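Local coordinates for protein peroxinectin A (Dictyostelium discoideum, PDB 6ERC) that uses hydrogen peroxide and a bound heme to oxidise phenolic donors and small anions such as iodide and thiocyanate, at residues 306-311 and 362-367. Numbering follows the deposited sequence.
Sequences SEVGPF and SDLRNF. With CA (calcium ion), chain G; HEM (protoporphyrin IX containing Fe), chain F.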
loop_
_atom_site.group_PDB
_atom_site.type_symbol
_atom_site.label_atom_id
_atom_site.label_comp_id
_atom_site.label_asym_id
_atom_site.label_seq_id
_atom_site.Cartn_x
_atom_site.Cartn_y
_atom_site.Cartn_z
ATOM N N SER A 306 -0.871 4.709 10.471
ATOM C CA SER A 306 -0.607 5.675 11.531
ATOM C C SER A 306 -0.527 7.098 10.988
ATOM O O SER A 306 -0.910 8.052 11.677
ATOM C CB SER A 306 0.696 5.311 12.238
ATOM O OG SER A 306 0.910 6.132 13.370
ATOM N N GLU A 307 -0.019 7.266 9.764
ATOM C CA GLU A 307 0.272 8.591 9.226
ATOM C C GLU A 307 -0.902 9.227 8.485
ATOM O O GLU A 307 -0.824 10.411 8.142
ATOM C CB GLU A 307 1.493 8.520 8.294
ATOM C CG GLU A 307 1.195 8.086 6.863
ATOM C CD GLU A 307 2.444 7.713 6.077
ATOM O OE1 GLU A 307 3.505 8.337 6.295
ATOM O OE2 GLU A 307 2.360 6.790 5.239
ATOM N N VAL A 308 -1.979 8.486 8.236
ATOM C CA VAL A 308 -3.153 9.051 7.580
ATOM C C VAL A 308 -3.814 10.054 8.519
ATOM O O VAL A 308 -4.205 9.711 9.640
ATOM C CB VAL A 308 -4.134 7.942 7.178
ATOM C CG1 VAL A 308 -5.458 8.524 6.695
ATOM C CG2 VAL A 308 -3.520 7.058 6.111
ATOM N N GLY A 309 -3.950 11.294 8.062
ATOM C CA GLY A 309 -4.677 12.299 8.804
ATOM C C GLY A 309 -6.171 12.117 8.673
ATOM O O GLY A 309 -6.674 11.367 7.824
ATOM N N PRO A 310 -6.920 12.815 9.530
ATOM C CA PRO A 310 -8.377 12.618 9.544
ATOM C C PRO A 310 -9.125 13.356 8.449
ATOM O O PRO A 310 -10.257 12.962 8.135
ATOM C CB PRO A 310 -8.783 13.139 10.927
ATOM C CG PRO A 310 -7.767 14.174 11.246
ATOM C CD PRO A 310 -6.477 13.729 10.598
ATOM N N PHE A 311 -8.554 14.403 7.860
ATOM C CA PHE A 311 -9.278 15.233 6.910
ATOM C C PHE A 311 -8.552 15.296 5.573
ATOM O O PHE A 311 -7.320 15.275 5.503
ATOM C CB PHE A 311 -9.477 16.649 7.451
ATOM C CG PHE A 311 -10.464 16.726 8.571
ATOM C CD1 PHE A 311 -11.825 16.715 8.311
ATOM C CD2 PHE A 311 -10.037 16.804 9.885
ATOM C CE1 PHE A 311 -12.739 16.785 9.341
ATOM C CE2 PHE A 311 -10.947 16.876 10.919
ATOM C CZ PHE A 311 -12.299 16.866 10.648
ATOM N N SER A 362 -9.376 7.844 14.480
ATOM C CA SER A 362 -10.602 7.085 14.680
ATOM C C SER A 362 -11.386 6.881 13.392
ATOM O O SER A 362 -12.258 6.006 13.349
ATOM C CB SER A 362 -11.486 7.779 15.718
ATOM O OG SER A 362 -10.881 7.726 16.998
ATOM N N ASP A 363 -11.103 7.666 12.347
ATOM C CA ASP A 363 -11.721 7.411 11.050
ATOM C C ASP A 363 -11.366 6.023 10.540
ATOM O O ASP A 363 -12.184 5.376 9.877
ATOM C CB ASP A 363 -11.288 8.472 10.041
ATOM C CG ASP A 363 -11.691 9.872 10.459
ATOM O OD1 ASP A 363 -11.120 10.386 11.444
ATOM O OD2 ASP A 363 -12.581 10.458 9.803
ATOM N N LEU A 364 -10.160 5.551 10.846
ATOM C CA LEU A 364 -9.719 4.216 10.467
ATOM C C LEU A 364 -9.956 3.192 11.571
ATOM O O LEU A 364 -10.318 2.045 11.285
ATOM C CB LEU A 364 -8.230 4.241 10.109
ATOM C CG LEU A 364 -7.812 5.127 8.933
ATOM C CD1 LEU A 364 -6.339 5.474 9.031
ATOM C CD2 LEU A 364 -8.104 4.437 7.615
ATOM N N ARG A 365 -9.760 3.583 12.832
ATOM C CA ARG A 365 -9.822 2.622 13.928
ATOM C C ARG A 365 -11.247 2.382 14.411
ATOM O O ARG A 365 -11.546 1.297 14.918
ATOM C CB ARG A 365 -8.953 3.102 15.092
ATOM C CG ARG A 365 -8.497 1.987 16.019
ATOM C CD ARG A 365 -7.688 2.517 17.192
ATOM N NE ARG A 365 -8.512 3.264 18.138
ATOM C CZ ARG A 365 -9.291 2.709 19.063
ATOM N NH1 ARG A 365 -9.373 1.390 19.172
ATOM N NH2 ARG A 365 -9.999 3.476 19.881
ATOM N N ASN A 366 -12.133 3.363 14.264
ATOM C CA ASN A 366 -13.510 3.259 14.740
ATOM C C ASN A 366 -14.486 3.684 13.653
ATOM O O ASN A 366 -15.332 4.559 13.847
ATOM C CB ASN A 366 -13.717 4.105 15.996
ATOM C CG ASN A 366 -12.940 3.585 17.189
ATOM O OD1 ASN A 366 -12.974 2.392 17.501
ATOM N ND2 ASN A 366 -12.231 4.481 17.866
ATOM N N PHE A 367 -14.384 3.060 12.482
ATOM C CA PHE A 367 -15.328 3.320 11.404
ATOM C C PHE A 367 -16.583 2.479 11.603
ATOM O O PHE A 367 -16.500 1.264 11.811
ATOM C CB PHE A 367 -14.702 3.009 10.044
ATOM C CG PHE A 367 -15.665 3.146 8.901
ATOM C CD1 PHE A 367 -15.963 4.391 8.377
ATOM C CD2 PHE A 367 -16.289 2.031 8.362
ATOM C CE1 PHE A 367 -16.857 4.524 7.332
ATOM C CE2 PHE A 367 -17.184 2.159 7.315
ATOM C CZ PHE A 367 -17.468 3.405 6.801
HETATM CA CA CA G . -0.201 8.071 14.042
HETATM C CHA HEM F . -3.608 -2.974 3.691
HETATM C CHB HEM F . -6.864 0.586 4.018
HETATM C CHC HEM F . -3.287 3.863 3.649
HETATM C CHD HEM F . -0.021 0.287 3.567
HETATM C C1A HEM F . -4.786 -2.293 3.873
HETATM C C2A HEM F . -6.063 -2.885 4.186
HETATM C C3A HEM F . -6.969 -1.908 4.281
HETATM C C4A HEM F . -6.288 -0.659 4.024
HETATM C CMA HEM F . -8.474 -2.058 4.597
HETATM C CAA HEM F . -6.295 -4.391 4.385
HETATM C CBA HEM F . -6.627 -4.595 5.857
HETATM C CGA HEM F . -6.314 -6.011 6.262
HETATM O O1A HEM F . -5.121 -6.409 6.213
HETATM O O2A HEM F . -7.258 -6.745 6.649
HETATM C C1B HEM F . -6.175 1.771 3.925
HETATM C C2B HEM F . -6.780 3.079 3.918
HETATM C C3B HEM F . -5.799 3.990 3.811
HETATM C C4B HEM F . -4.536 3.280 3.751
HETATM C CMB HEM F . -8.305 3.289 4.011
HETATM C CAB HEM F . -5.887 5.534 3.764
HETATM C CBB HEM F . -7.034 6.206 3.902
HETATM C C1C HEM F . -2.085 3.190 3.604
HETATM C C2C HEM F . -0.764 3.788 3.514
HETATM C C3C HEM F . 0.143 2.787 3.489
HETATM C C4C HEM F . -0.590 1.542 3.563
HETATM C CMC HEM F . -0.565 5.318 3.470
HETATM C CAC HEM F . 1.692 2.774 3.404
HETATM C CBC HEM F . 2.481 3.847 3.316
HETATM C C1D HEM F . -0.710 -0.902 3.549
HETATM C C2D HEM F . -0.127 -2.215 3.395
HETATM C C3D HEM F . -1.121 -3.107 3.441
HETATM C C4D HEM F . -2.365 -2.396 3.605
HETATM C CMD HEM F . 1.381 -2.497 3.242
HETATM C CAD HEM F . -1.023 -4.636 3.303
HETATM C CBD HEM F . -0.900 -4.901 1.806
HETATM C CGD HEM F . -1.583 -6.191 1.421
HETATM O O1D HEM F . -2.819 -6.164 1.189
HETATM O O2D HEM F . -0.907 -7.247 1.334
HETATM N NA HEM F . -4.959 -0.930 3.780
HETATM N NB HEM F . -4.806 1.926 3.822
HETATM N NC HEM F . -1.937 1.819 3.630
HETATM N ND HEM F . -2.076 -1.050 3.673
HETATM FE FE HEM F . -3.426 0.419 3.691
HETATM O O HOH W 1 -2.412 8.927 13.851
HETATM O O HOH W 2 -0.045 10.082 15.248
#
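Leu-364 and Val-308 pack against each other over the heme, their side chains crossing at about a right angle. The evidence for an apolar contact is one branch, CD1 of Leu-364, which lies 3.8 Å from CB of Val-308 and almost as near its CG1. Leu-364 splits its branches, for its CD2 is 3.8 Å from the methyl carbon CMB of the heme. Val-308 meets the heme with CG2, 3.7 Å from the vinyl carbon CAB, and at longer range with CG1, 4.0 Å from CBB. With CG1 anti to the backbone N (chi1 171°), CG2 lies beside that N and turns to the heme, while CG1 is placed 3.9 Å from Leu-364 CD1. The two residues thus line one face of the heme pocket, Leu-364 over the methyl and Val-308 above and outward of the vinyl of the same pyrrole ring.

Further from the heme, Asp-363 sets OD1 of its carboxylate against CB of Pro-310, 3.6 Å away. This is van der Waals contact with a carbon; the polar anchoring lies at OD2, which accepts a hydrogen bond from the backbone N of Lys-328. At the start of the other segment, Ser-306 binds the calcium ion twice, through its carbonyl O at 2.5 Å and its OG at 2.3 Å. Two waters, together with Asn-355, Asp-357 and Tyr-359, complete the site, tying the residue just ahead of the heme-lining Glu-307 and Val-308 to the loop before helix 362-365.

The contact joins the loop 308-310, between helix 304-307 and strand 311-315, to the short helix 362-365. Helix 70-80 touches Glu-307 and Val-308, whereas helix 379-390 packs against Leu-364 and Arg-365.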